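Local coordinates for anti-sigma-factor antagonist (STAS) domain protein (Moorella thermoacetica, PDB 3ZXN) that probably serves as the STAS-domain protein RsbS of the bacterial stressosome, a signalling complex that in this organism appears adapted to control secondary messenger signalling, at residues E32-N37 and I65-L70; Y13-I18 and L105-G110; E54-F59 and P85-T90; G45-I50 and D112-L117. The protein carries 1 engineered substitution. All blocks are in the same frame, centred on the assembly; numbering follows the deposited sequence.

Contact 1. Residues E32-N37 and I65-L70; sequences EELLHN and IEISRL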
loop_
_atom_site.group_PDB
_atom_site.type_symbol
_atom_site.label_atom_id
_atom_site.label_comp_id
_atom_site.label_asym_id
_atom_site.label_seq_id
_atom_site.Cartn_x
_atom_site.Cartn_y
_atom_site.Cartn_z
ATOM N N GLU A 32 12.096 0.568 -0.956
ATOM C CA GLU A 32 13.072 0.096 -1.930
ATOM C C GLU A 32 12.897 -1.379 -2.261
ATOM O O GLU A 32 12.909 -1.762 -3.431
ATOM C CB GLU A 32 14.499 0.370 -1.441
ATOM C CG GLU A 32 14.864 1.849 -1.471
ATOM C CD GLU A 32 16.233 2.135 -0.876
ATOM O OE1 GLU A 32 16.796 1.245 -0.199
ATOM O OE2 GLU A 32 16.743 3.260 -1.082
ATOM N N GLU A 33 12.737 -2.211 -1.237
ATOM C CA GLU A 33 12.540 -3.639 -1.464
ATOM C C GLU A 33 11.217 -3.916 -2.179
ATOM O O GLU A 33 11.145 -4.780 -3.066
ATOM C CB GLU A 33 12.621 -4.424 -0.147
ATOM C CG GLU A 33 12.394 -5.927 -0.324
ATOM C CD GLU A 33 12.443 -6.720 0.982
ATOM O OE1 GLU A 33 12.525 -6.101 2.069
ATOM O OE2 GLU A 33 12.392 -7.969 0.913
ATOM N N LEU A 34 10.163 -3.203 -1.786
ATOM C CA LEU A 34 8.857 -3.406 -2.411
ATOM C C LEU A 34 8.955 -3.079 -3.897
ATOM O O LEU A 34 8.542 -3.863 -4.753
ATOM C CB LEU A 34 7.781 -2.536 -1.750
ATOM C CG LEU A 34 6.376 -2.695 -2.360
ATOM C CD1 LEU A 34 5.805 -4.100 -2.108
ATOM C CD2 LEU A 34 5.416 -1.633 -1.839
ATOM N N LEU A 35 9.523 -1.917 -4.201
ATOM C CA LEU A 35 9.626 -1.487 -5.586
ATOM C C LEU A 35 10.468 -2.463 -6.380
ATOM O O LEU A 35 10.147 -2.759 -7.520
ATOM C CB LEU A 35 10.177 -0.052 -5.700
ATOM C CG LEU A 35 9.296 1.034 -5.068
ATOM C CD1 LEU A 35 9.968 2.419 -5.100
ATOM C CD2 LEU A 35 7.932 1.080 -5.745
ATOM N N HIS A 36 11.537 -2.976 -5.778
ATOM C CA HIS A 36 12.342 -3.974 -6.465
ATOM C C HIS A 36 11.487 -5.203 -6.777
ATOM O O HIS A 36 11.494 -5.714 -7.900
ATOM C CB HIS A 36 13.572 -4.361 -5.635
ATOM C CG HIS A 36 14.333 -5.519 -6.198
ATOM N ND1 HIS A 36 15.212 -5.395 -7.251
ATOM C CD2 HIS A 36 14.320 -6.834 -5.871
ATOM C CE1 HIS A 36 15.721 -6.580 -7.541
ATOM N NE2 HIS A 36 15.191 -7.471 -6.721
ATOM N N ASN A 37 10.737 -5.672 -5.784
ATOM C CA ASN A 37 9.899 -6.856 -5.983
ATOM C C ASN A 37 8.843 -6.680 -7.070
ATOM O O ASN A 37 8.712 -7.532 -7.948
ATOM C CB ASN A 37 9.241 -7.304 -4.665
ATOM C CG ASN A 37 10.263 -7.735 -3.621
ATOM O OD1 ASN A 37 10.257 -7.248 -2.492
ATOM N ND2 ASN A 37 11.155 -8.637 -4.002
ATOM N N ILE A 65 2.657 7.945 -1.420
ATOM C CA ILE A 65 2.432 8.653 -2.679
ATOM C C ILE A 65 3.329 8.099 -3.797
ATOM O O ILE A 65 2.880 7.947 -4.936
ATOM C CB ILE A 65 2.604 10.200 -2.542
ATOM C CG1 ILE A 65 1.578 10.781 -1.567
ATOM C CG2 ILE A 65 2.466 10.877 -3.899
ATOM C CD1 ILE A 65 1.841 12.244 -1.169
ATOM N N GLU A 66 4.587 7.793 -3.484
ATOM C CA GLU A 66 5.498 7.281 -4.503
ATOM C C GLU A 66 5.097 5.875 -4.958
ATOM O O GLU A 66 5.043 5.591 -6.151
ATOM C CB GLU A 66 6.940 7.317 -4.004
ATOM C CG GLU A 66 7.468 8.741 -3.823
ATOM C CD GLU A 66 8.847 8.786 -3.197
ATOM O OE1 GLU A 66 9.585 7.783 -3.293
ATOM O OE2 GLU A 66 9.187 9.824 -2.599
ATOM N N ILE A 67 4.800 5.003 -4.007
ATOM C CA ILE A 67 4.350 3.656 -4.368
ATOM C C ILE A 67 3.102 3.725 -5.250
ATOM O O ILE A 67 3.001 3.040 -6.268
ATOM C CB ILE A 67 4.087 2.811 -3.113
ATOM C CG1 ILE A 67 5.410 2.519 -2.397
ATOM C CG2 ILE A 67 3.342 1.508 -3.480
ATOM C CD1 ILE A 67 5.257 1.994 -0.957
ATOM N N SER A 68 2.150 4.564 -4.854
ATOM C CA SER A 68 0.929 4.763 -5.627
ATOM C C SER A 68 1.209 5.228 -7.068
ATOM O O SER A 68 0.657 4.682 -8.033
ATOM C CB SER A 68 0.028 5.774 -4.912
ATOM O OG SER A 68 -1.144 6.037 -5.659
ATOM N N ARG A 69 2.067 6.231 -7.220
ATOM C CA ARG A 69 2.397 6.722 -8.559
ATOM C C ARG A 69 3.061 5.662 -9.423
ATOM O O ARG A 69 2.762 5.537 -10.608
ATOM C CB ARG A 69 3.316 7.955 -8.489
ATOM C CG ARG A 69 2.601 9.277 -8.304
ATOM C CD ARG A 69 1.583 9.535 -9.412
ATOM N NE ARG A 69 2.179 10.017 -10.660
ATOM C CZ ARG A 69 2.065 9.402 -11.835
ATOM N NH1 ARG A 69 1.386 8.260 -11.935
ATOM N NH2 ARG A 69 2.633 9.928 -12.914
ATOM N N LEU A 70 4.010 4.939 -8.840
ATOM C CA LEU A 70 4.715 3.899 -9.577
ATOM C C LEU A 70 3.772 2.754 -9.952
ATOM O O LEU A 70 3.797 2.252 -11.081
ATOM C CB LEU A 70 5.932 3.401 -8.789
ATOM C CG LEU A 70 7.112 4.398 -8.831
ATOM C CD1 LEU A 70 8.127 4.107 -7.750
ATOM C CD2 LEU A 70 7.768 4.367 -10.201
#

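Contact 2. Residues Y13-I18 and L105-G110; sequences YWVVAI and LNLQKG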
loop_
_atom_site.group_PDB
_atom_site.type_symbol
_atom_site.label_atom_id
_atom_site.label_comp_id
_atom_site.label_asym_id
_atom_site.label_seq_id
_atom_site.Cartn_x
_atom_site.Cartn_y
_atom_site.Cartn_z
ATOM N N TYR A 13 -0.953 -11.966 -5.879
ATOM C CA TYR A 13 -1.089 -10.608 -5.347
ATOM C C TYR A 13 -0.037 -10.348 -4.276
ATOM O O TYR A 13 0.186 -11.182 -3.394
ATOM C CB TYR A 13 -2.491 -10.383 -4.768
ATOM C CG TYR A 13 -3.569 -10.332 -5.822
ATOM C CD1 TYR A 13 -3.882 -9.140 -6.452
ATOM C CD2 TYR A 13 -4.265 -11.479 -6.197
ATOM C CE1 TYR A 13 -4.862 -9.079 -7.422
ATOM C CE2 TYR A 13 -5.253 -11.431 -7.176
ATOM C CZ TYR A 13 -5.542 -10.223 -7.784
ATOM O OH TYR A 13 -6.514 -10.141 -8.757
ATOM N N TRP A 14 0.624 -9.192 -4.368
ATOM C CA TRP A 14 1.544 -8.761 -3.338
ATOM C C TRP A 14 0.716 -8.292 -2.167
ATOM O O TRP A 14 -0.265 -7.574 -2.358
ATOM C CB TRP A 14 2.391 -7.565 -3.849
ATOM C CG TRP A 14 3.194 -7.883 -5.089
ATOM C CD1 TRP A 14 2.933 -7.474 -6.376
ATOM C CD2 TRP A 14 4.379 -8.676 -5.154
ATOM N NE1 TRP A 14 3.896 -7.963 -7.235
ATOM C CE2 TRP A 14 4.797 -8.700 -6.510
ATOM C CE3 TRP A 14 5.141 -9.355 -4.198
ATOM C CZ2 TRP A 14 5.935 -9.382 -6.927
ATOM C CZ3 TRP A 14 6.272 -10.040 -4.620
ATOM C CH2 TRP A 14 6.658 -10.046 -5.973
ATOM N N VAL A 15 1.112 -8.700 -0.961
ATOM C CA VAL A 15 0.436 -8.310 0.269
ATOM C C VAL A 15 1.452 -7.833 1.307
ATOM O O VAL A 15 2.440 -8.526 1.597
ATOM C CB VAL A 15 -0.375 -9.494 0.898
ATOM C CG1 VAL A 15 -0.878 -9.096 2.261
ATOM C CG2 VAL A 15 -1.523 -9.925 -0.013
ATOM N N VAL A 16 1.214 -6.643 1.850
ATOM C CA VAL A 16 2.120 -6.026 2.806
ATOM C C VAL A 16 1.325 -5.406 3.950
ATOM O O VAL A 16 0.319 -4.740 3.719
ATOM C CB VAL A 16 2.942 -4.871 2.141
ATOM C CG1 VAL A 16 3.753 -4.111 3.187
ATOM C CG2 VAL A 16 3.842 -5.412 1.041
ATOM N N ALA A 17 1.774 -5.615 5.183
ATOM C CA ALA A 17 1.212 -4.876 6.308
ATOM C C ALA A 17 2.313 -4.085 6.986
ATOM O O ALA A 17 3.319 -4.642 7.415
ATOM C CB ALA A 17 0.519 -5.810 7.308
ATOM N N ILE A 18 2.112 -2.781 7.079
ATOM C CA ILE A 18 3.110 -1.901 7.678
ATOM C C ILE A 18 2.840 -1.740 9.168
ATOM O O ILE A 18 1.764 -1.295 9.567
ATOM C CB ILE A 18 3.122 -0.533 6.992
ATOM C CG1 ILE A 18 3.555 -0.677 5.529
ATOM C CG2 ILE A 18 4.070 0.421 7.714
ATOM C CD1 ILE A 18 3.395 0.594 4.720
ATOM N N LEU A 105 -11.275 -1.832 3.736
ATOM C CA LEU A 105 -11.286 -1.806 5.191
ATOM C C LEU A 105 -10.135 -2.613 5.784
ATOM O O LEU A 105 -9.562 -2.243 6.793
ATOM C CB LEU A 105 -12.629 -2.375 5.712
ATOM C CG LEU A 105 -12.775 -2.395 7.236
ATOM C CD1 LEU A 105 -12.620 -0.981 7.796
ATOM C CD2 LEU A 105 -14.126 -3.043 7.670
ATOM N N ASN A 106 -9.822 -3.734 5.151
ATOM C CA ASN A 106 -8.825 -4.653 5.663
ATOM C C ASN A 106 -8.260 -5.465 4.513
ATOM O O ASN A 106 -8.643 -5.267 3.358
ATOM C CB ASN A 106 -9.443 -5.579 6.715
ATOM C CG ASN A 106 -10.627 -6.344 6.185
ATOM O OD1 ASN A 106 -10.580 -6.906 5.095
ATOM N ND2 ASN A 106 -11.714 -6.346 6.945
ATOM N N LEU A 107 -7.369 -6.394 4.831
ATOM C CA LEU A 107 -6.701 -7.175 3.797
ATOM C C LEU A 107 -7.661 -8.043 2.994
ATOM O O LEU A 107 -7.470 -8.228 1.789
ATOM C CB LEU A 107 -5.577 -8.040 4.378
ATOM C CG LEU A 107 -4.277 -7.367 4.812
ATOM C CD1 LEU A 107 -3.224 -8.445 5.043
ATOM C CD2 LEU A 107 -3.798 -6.359 3.766
ATOM N N GLN A 108 -8.692 -8.581 3.648
ATOM C CA GLN A 108 -9.631 -9.446 2.929
ATOM C C GLN A 108 -10.392 -8.635 1.874
ATOM O O GLN A 108 -10.476 -9.025 0.706
ATOM C CB GLN A 108 -10.616 -10.135 3.894
ATOM C CG GLN A 108 -11.620 -11.028 3.180
ATOM C CD GLN A 108 -10.972 -12.288 2.597
ATOM O OE1 GLN A 108 -10.201 -12.971 3.270
ATOM N NE2 GLN A 108 -11.273 -12.582 1.338
ATOM N N LYS A 109 -10.966 -7.520 2.315
ATOM C CA LYS A 109 -11.700 -6.597 1.454
ATOM C C LYS A 109 -10.783 -6.057 0.344
ATOM O O LYS A 109 -11.218 -5.839 -0.788
ATOM C CB LYS A 109 -12.204 -5.416 2.291
ATOM C CG LYS A 109 -13.144 -5.831 3.424
ATOM C CD LYS A 109 -14.555 -5.672 3.013
ATOM C CE LYS A 109 -15.483 -5.808 4.225
ATOM N NZ LYS A 109 -16.851 -5.397 3.860
ATOM N N GLY A 110 -9.525 -5.839 0.695
ATOM C CA GLY A 110 -8.530 -5.350 -0.257
ATOM C C GLY A 110 -8.311 -6.365 -1.360
ATOM O O GLY A 110 -8.457 -6.057 -2.542
#

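Contact 3. Residues E54-F59 and P85-T90; sequences EVVDEF and PAVAIT. Engineered in segment 54-59: Glu58 (natural residue Ser).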
loop_
_atom_site.group_PDB
_atom_site.type_symbol
_atom_site.label_atom_id
_atom_site.label_comp_id
_atom_site.label_asym_id
_atom_site.label_seq_id
_atom_site.Cartn_x
_atom_site.Cartn_y
_atom_site.Cartn_z
ATOM N N GLU A 54 -0.606 4.210 14.513
ATOM C CA GLU A 54 -1.446 5.068 15.344
ATOM C C GLU A 54 -1.595 6.438 14.691
ATOM O O GLU A 54 -2.691 6.983 14.605
ATOM C CB GLU A 54 -0.840 5.200 16.743
ATOM C CG GLU A 54 -1.756 5.850 17.755
ATOM C CD GLU A 54 -3.123 5.192 17.807
ATOM O OE1 GLU A 54 -3.203 3.954 17.631
ATOM O OE2 GLU A 54 -4.117 5.920 18.016
ATOM N N VAL A 55 -0.472 6.982 14.235
ATOM C CA VAL A 55 -0.452 8.216 13.468
ATOM C C VAL A 55 0.348 7.969 12.196
ATOM O O VAL A 55 1.236 7.115 12.170
ATOM C CB VAL A 55 0.186 9.388 14.269
ATOM C CG1 VAL A 55 1.643 9.095 14.600
ATOM C CG2 VAL A 55 0.073 10.685 13.500
ATOM N N VAL A 56 0.036 8.697 11.133
ATOM C CA VAL A 56 0.832 8.556 9.921
ATOM C C VAL A 56 1.687 9.793 9.697
ATOM O O VAL A 56 1.212 10.923 9.780
ATOM C CB VAL A 56 -0.010 8.193 8.680
ATOM C CG1 VAL A 56 0.888 7.936 7.496
ATOM C CG2 VAL A 56 -0.832 6.950 8.959
ATOM N N ASP A 57 2.962 9.533 9.435
ATOM C CA ASP A 57 4.013 10.527 9.306
ATOM C C ASP A 57 3.981 11.217 7.946
ATOM O O ASP A 57 3.360 10.733 6.992
ATOM C CB ASP A 57 5.358 9.812 9.457
ATOM C CG ASP A 57 6.448 10.710 9.971
ATOM O OD1 ASP A 57 6.274 11.948 9.946
ATOM O OD2 ASP A 57 7.492 10.168 10.396
ATOM N N GLU A 58 4.666 12.348 7.860
ATOM C CA GLU A 58 4.882 13.022 6.590
ATOM C C GLU A 58 5.786 12.147 5.725
ATOM O O GLU A 58 5.697 12.166 4.497
ATOM C CB GLU A 58 5.527 14.388 6.828
ATOM C CG GLU A 58 5.173 15.439 5.793
ATOM C CD GLU A 58 5.356 16.852 6.322
ATOM O OE1 GLU A 58 5.084 17.075 7.523
ATOM O OE2 GLU A 58 5.774 17.738 5.544
ATOM N N PHE A 59 6.651 11.380 6.384
ATOM C CA PHE A 59 7.552 10.453 5.708
ATOM C C PHE A 59 6.788 9.283 5.088
ATOM O O PHE A 59 6.922 9.010 3.896
ATOM C CB PHE A 59 8.609 9.913 6.676
ATOM C CG PHE A 59 9.549 10.961 7.199
ATOM C CD1 PHE A 59 10.618 11.404 6.429
ATOM C CD2 PHE A 59 9.374 11.502 8.466
ATOM C CE1 PHE A 59 11.489 12.371 6.910
ATOM C CE2 PHE A 59 10.242 12.466 8.954
ATOM C CZ PHE A 59 11.302 12.901 8.174
ATOM N N PRO A 85 -10.506 7.064 10.294
ATOM C CA PRO A 85 -10.877 8.450 9.987
ATOM C C PRO A 85 -9.762 9.472 10.244
ATOM O O PRO A 85 -9.487 10.296 9.378
ATOM C CB PRO A 85 -12.066 8.700 10.921
ATOM C CG PRO A 85 -12.737 7.349 11.000
ATOM C CD PRO A 85 -11.606 6.333 10.962
ATOM N N ALA A 86 -9.124 9.427 11.406
ATOM C CA ALA A 86 -8.123 10.443 11.730
ATOM C C ALA A 86 -6.948 10.380 10.752
ATOM O O ALA A 86 -6.376 11.403 10.367
ATOM C CB ALA A 86 -7.641 10.278 13.162
ATOM N N VAL A 87 -6.592 9.168 10.349
ATOM C CA VAL A 87 -5.479 8.972 9.427
ATOM C C VAL A 87 -5.864 9.356 7.999
ATOM O O VAL A 87 -5.030 9.836 7.241
ATOM C CB VAL A 87 -4.978 7.524 9.477
ATOM C CG1 VAL A 87 -3.994 7.251 8.352
ATOM C CG2 VAL A 87 -4.351 7.246 10.831
ATOM N N ALA A 88 -7.127 9.155 7.633
ATOM C CA ALA A 88 -7.589 9.577 6.315
ATOM C C ALA A 88 -7.446 11.086 6.183
ATOM O O ALA A 88 -7.075 11.596 5.128
ATOM C CB ALA A 88 -9.037 9.156 6.089
ATOM N N ILE A 89 -7.745 11.795 7.266
ATOM C CA ILE A 89 -7.608 13.249 7.292
ATOM C C ILE A 89 -6.160 13.669 7.047
ATOM O O ILE A 89 -5.877 14.513 6.201
ATOM C CB ILE A 89 -8.073 13.839 8.649
ATOM C CG1 ILE A 89 -9.560 13.563 8.880
ATOM C CG2 ILE A 89 -7.805 15.325 8.702
ATOM C CD1 ILE A 89 -10.441 14.048 7.765
ATOM N N THR A 90 -5.252 13.073 7.802
ATOM C CA THR A 90 -3.836 13.405 7.715
ATOM C C THR A 90 -3.255 13.097 6.343
ATOM O O THR A 90 -2.606 13.946 5.739
ATOM C CB THR A 90 -3.038 12.632 8.763
ATOM O OG1 THR A 90 -3.575 12.911 10.062
ATOM C CG2 THR A 90 -1.566 13.036 8.712
HETATM O O HOH W 1 -2.157 10.670 11.312
#

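Contact 4. Residues G45-I50 and D112-L117; sequences GLVIDI and DKLKNL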
loop_
_atom_site.group_PDB
_atom_site.type_symbol
_atom_site.label_atom_id
_atom_site.label_comp_id
_atom_site.label_asym_id
_atom_site.label_seq_id
_atom_site.Cartn_x
_atom_site.Cartn_y
_atom_site.Cartn_z
ATOM N N GLY A 45 -1.454 -7.554 -8.628
ATOM C CA GLY A 45 -1.836 -6.385 -7.855
ATOM C C GLY A 45 -1.117 -6.299 -6.528
ATOM O O GLY A 45 -0.354 -7.187 -6.169
ATOM N N LEU A 46 -1.389 -5.223 -5.799
ATOM C CA LEU A 46 -0.679 -4.922 -4.583
ATOM C C LEU A 46 -1.666 -4.415 -3.530
ATOM O O LEU A 46 -2.463 -3.517 -3.797
ATOM C CB LEU A 46 0.399 -3.848 -4.867
ATOM C CG LEU A 46 1.069 -3.177 -3.671
ATOM C CD1 LEU A 46 1.774 -4.208 -2.835
ATOM C CD2 LEU A 46 2.068 -2.097 -4.134
ATOM N N VAL A 47 -1.603 -5.004 -2.341
ATOM C CA VAL A 47 -2.407 -4.555 -1.200
ATOM C C VAL A 47 -1.482 -4.150 -0.070
ATOM O O VAL A 47 -0.612 -4.926 0.333
ATOM C CB VAL A 47 -3.330 -5.675 -0.642
ATOM C CG1 VAL A 47 -4.271 -5.090 0.425
ATOM C CG2 VAL A 47 -4.106 -6.348 -1.757
ATOM N N ILE A 48 -1.653 -2.934 0.443
ATOM C CA ILE A 48 -0.839 -2.501 1.567
ATOM C C ILE A 48 -1.739 -2.054 2.710
ATOM O O ILE A 48 -2.577 -1.182 2.524
ATOM C CB ILE A 48 0.082 -1.319 1.209
ATOM C CG1 ILE A 48 1.082 -1.722 0.119
ATOM C CG2 ILE A 48 0.797 -0.851 2.470
ATOM C CD1 ILE A 48 2.054 -0.541 -0.288
ATOM N N ASP A 49 -1.549 -2.644 3.887
ATOM C CA ASP A 49 -2.384 -2.315 5.043
ATOM C C ASP A 49 -1.600 -1.481 6.042
ATOM O O ASP A 49 -0.477 -1.826 6.400
ATOM C CB ASP A 49 -2.920 -3.579 5.733
ATOM C CG ASP A 49 -3.843 -3.255 6.900
ATOM O OD1 ASP A 49 -3.333 -2.967 8.004
ATOM O OD2 ASP A 49 -5.072 -3.289 6.705
ATOM N N ILE A 50 -2.219 -0.409 6.518
ATOM C CA ILE A 50 -1.568 0.467 7.490
ATOM C C ILE A 50 -2.299 0.590 8.826
ATOM O O ILE A 50 -2.058 1.536 9.571
ATOM C CB ILE A 50 -1.345 1.882 6.886
ATOM C CG1 ILE A 50 -2.684 2.504 6.451
ATOM C CG2 ILE A 50 -0.410 1.776 5.708
ATOM C CD1 ILE A 50 -2.609 4.024 6.106
ATOM N N ASP A 112 -10.282 -8.864 -2.166
ATOM C CA ASP A 112 -11.523 -9.047 -2.927
ATOM C C ASP A 112 -11.742 -7.909 -3.938
ATOM O O ASP A 112 -12.177 -8.135 -5.070
ATOM C CB ASP A 112 -12.735 -9.198 -1.995
ATOM C CG ASP A 112 -12.732 -10.539 -1.248
ATOM O OD1 ASP A 112 -12.116 -11.504 -1.742
ATOM O OD2 ASP A 112 -13.323 -10.624 -0.160
ATOM N N LYS A 113 -11.426 -6.686 -3.535
ATOM C CA LYS A 113 -11.632 -5.547 -4.422
ATOM C C LYS A 113 -10.803 -5.699 -5.696
ATOM O O LYS A 113 -11.290 -5.472 -6.799
ATOM C CB LYS A 113 -11.288 -4.237 -3.704
ATOM C CG LYS A 113 -11.563 -2.972 -4.519
ATOM C CD LYS A 113 -11.263 -1.722 -3.687
ATOM C CE LYS A 113 -11.713 -0.434 -4.378
ATOM N NZ LYS A 113 -13.201 -0.301 -4.443
ATOM N N LEU A 114 -9.551 -6.097 -5.538
ATOM C CA LEU A 114 -8.666 -6.247 -6.680
ATOM C C LEU A 114 -9.152 -7.351 -7.614
ATOM O O LEU A 114 -9.129 -7.194 -8.827
ATOM C CB LEU A 114 -7.231 -6.502 -6.217
ATOM C CG LEU A 114 -6.585 -5.225 -5.669
ATOM C CD1 LEU A 114 -5.053 -5.289 -5.663
ATOM C CD2 LEU A 114 -7.044 -4.045 -6.507
ATOM N N LYS A 115 -9.617 -8.459 -7.047
ATOM C CA LYS A 115 -10.087 -9.560 -7.874
ATOM C C LYS A 115 -11.384 -9.196 -8.584
ATOM O O LYS A 115 -11.615 -9.615 -9.717
ATOM C CB LYS A 115 -10.293 -10.815 -7.040
ATOM C CG LYS A 115 -9.032 -11.390 -6.436
ATOM C CD LYS A 115 -9.411 -12.405 -5.371
ATOM C CE LYS A 115 -8.226 -12.841 -4.540
ATOM N NZ LYS A 115 -8.607 -14.006 -3.660
ATOM N N ASN A 116 -12.230 -8.423 -7.911
ATOM C CA ASN A 116 -13.497 -7.999 -8.497
ATOM C C ASN A 116 -13.300 -7.065 -9.691
ATOM O O ASN A 116 -13.924 -7.244 -10.739
ATOM C CB ASN A 116 -14.399 -7.342 -7.445
ATOM C CG ASN A 116 -15.416 -8.306 -6.864
ATOM O OD1 ASN A 116 -16.428 -8.614 -7.499
ATOM N ND2 ASN A 116 -15.154 -8.790 -5.652
ATOM N N LEU A 117 -12.434 -6.071 -9.523
ATOM C CA LEU A 117 -12.099 -5.155 -10.607
ATOM C C LEU A 117 -11.538 -5.915 -11.807
ATOM O O LEU A 117 -11.882 -5.623 -12.951
ATOM C CB LEU A 117 -11.094 -4.096 -10.135
ATOM C CG LEU A 117 -11.575 -3.107 -9.063
ATOM C CD1 LEU A 117 -10.482 -2.099 -8.686
ATOM C CD2 LEU A 117 -12.838 -2.388 -9.525
#

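Contact 1. Residues E32-N37 and I65-L70
Leu35 of helix 25-38 meets Leu70 of helix 58-74 as a fork meets a peg: the two branch methyls of Leu35, CD1 and CD2, straddle the single methyl CD1 of Leu70, each about 3.6 Å from it. The two side chains cross at about a right angle, so a narrow end enters a cleft and neither lies flat along the other. The second interlock reverses the shape. Leu34 offers one bump, CD2, and Ile67 offers the hollow, formed by its CG1, CG2 and CD1; the closest pair is Leu34 CD2 to Ile67 CD1 at 3.7 Å. Leu34 and Leu35 leave the helix in different directions, and their first torsions differ as well: Leu34 has CG anti to the backbone N (chi1 180°), while in Leu35 CG stands beside that nitrogen, anti to the carbonyl carbon (chi1 -63°). Branched aliphatic residues suit the place, since the segment axes stay 11.3 Å apart and the gap must be filled by side chains alone. In the conformer modelled here, Glu66 forms a salt bridge with Lys31 of the other helix. The segments run almost parallel, 7° between directions, as expected for helices of successive beta-alpha-beta units on one face of a sheet. Beneath them Leu34 and Ile67 both rest on Leu46 and Ile48 of strand 45-49, and Leu34 also reaches Val16 of strand 13-17.

Contact 2. Residues Y13-I18 and L105-G110
Val15 holds CG1 anti to its own nitrogen (chi1 172°), and Leu107 swings CG beside its backbone N, anti to the carbonyl carbon (chi1 -74°); with the second torsion of the leucine extended, CD1 is carried away from its helix and on to the valine. The pair joins strand 13-17 to the first turn of helix 107-118, within the alpha/beta fold of the STAS domain, where this last helix packs on the sheet face turned away from helices 25-38 and 58-74. Val15 CG1 and Leu107 CD1 touch at 3.7 Å, the side chains crossing obliquely. The other branch, Leu107 CD2, comes only within 4.4 Å of Val16 O. Leu107 is modelled in two conformers, and these distances belong to one of them. Beta-branched valine is well suited to an extended backbone, and because strand residues alternate between faces, Val15 points to the helix while Val16 points back toward Phe30 and Leu34 of helix 25-38. Leucine, longer and flexible, bridges from a helix start to the sheet, and it also reaches Val47 and Asp49 on the adjacent strand. Leu111, one turn on, continues the packing against Val15. The helix start is fixed by Asn106 at the N-cap position, a role for which its short amide is well made. Gly110 N bonds to Asn106 O, and Lys109 N donates to the side-chain oxygen, Asn106 OD1, at 2.9 Å, an almost straight bond (175° at the hydrogen) entering nearly along the C=O axis.

Contact 3. Residues E54-F59 and P85-T90
The flat peptide carbonyl of Val56 has the methyl of Thr90 out beyond its oxygen, Thr90 CG2 to Val56 O being 3.7 Å, and the one aromatic ring here, that of Phe59, has Asp57 CG at its edge and in its plane. An acidic group at that position probably meets the slightly positive rim of the ring. Across the contact the main touch is between two valines that cross at about a right angle. With Val87 CG1 anti to the backbone N (chi1 170°), this methyl meets Val56 CG2 at 3.2 Å, tighter than usual for two carbons, so the exact value is doubtful. Val87 CG2 also lies 4.1 Å from Glu54 O. The loop 54-57 leads into helix 58-74, with Asp57 at its N-cap position, though the bond from Glu58 N to Asp57 OD1 is weak. Glu58 is engineered in place of the natural serine; in relatives of this STAS family a serine at this helix start is a phosphorylation site, so the acidic replacement is consistent with a phosphoserine mimic. An alanine in place of Val87 would remove both methyls and is likely to open a gap against Val56, leaving the loop less firmly seated on helix 85-93. Polar linkage comes through a water: it accepts from Val56 N at 3.0 Å and hydrogen-bonds with Thr90 OG1 at 2.9 Å, a use that suits threonine, which offers a methyl and a hydroxyl together. At the solvent side, Glu54 forms a salt bridge with Lys84, just ahead of the second helix.

Contact 4. Residues G45-I50 and D112-L117
Asp112 O, two residues ahead of the Leu114 that reaches Gly45, Leu46 and Val47, is gripped twice. It accepts the helical bond from Asn116 N at 2.9 Å and a second from the side-chain amide, Asn116 ND2, at 3.1 Å; this second donor stands above the carbonyl plane, 54° out of it. Asparagine is short enough to fold back on its own helix in this way. Toward strand 45-49 the helix presents a leucine. Leu114 carries the contact through one methyl, CD1, which lies on the backbone of the strand, 3.7 Å from both Leu46 N and Leu46 O and 4.0 Å from Gly45 CA. Its CG stands beside the backbone N (chi1 -74°), directing the branch toward the strand. Gly45 suits its place: a beta carbon would come within 2.8 Å of Leu114 CD1, a clash, and its extended backbone, with phi near 180°, is one that glycine adopts readily. Val47 CG2 lies more loosely by the same methyl, at 4.2 Å, in one of two modelled conformers, and the two side chains run alongside one another, pointing opposite ways. Tyr13 and Pro77 also lie against Leu114, burying it further. The segment axes run 9.3 Å apart, and the helix lies nearly antiparallel to the strand, at 156°. A C-terminal helix laid back along a central strand in this manner belongs to the layered alpha/beta architecture of STAS domains.

Overall arrangement
Contacts 2 and 4 share helix 107-118 and the neighbouring strands 13-17 and 45-49, with centres about 6 Å apart; both are buried and their cross-contacts are apolar, polar bonds serving instead to order the helix. Contact 1 occupies the opposite face of the same sheet, joining helices 25-38 and 58-74, its inner residues buried and its outer ones partly exposed. Strand 45-49 lies between: Leu46 and Ile48 meet contact 1, while Val47 faces helix 107-118. Contact 3 is farthest from the chain centre, at about 14 Å, and combines methyl packing with a bridging water. It shares helix 58-74 with contact 1 and touches contact 4 through Val87 and Ile50.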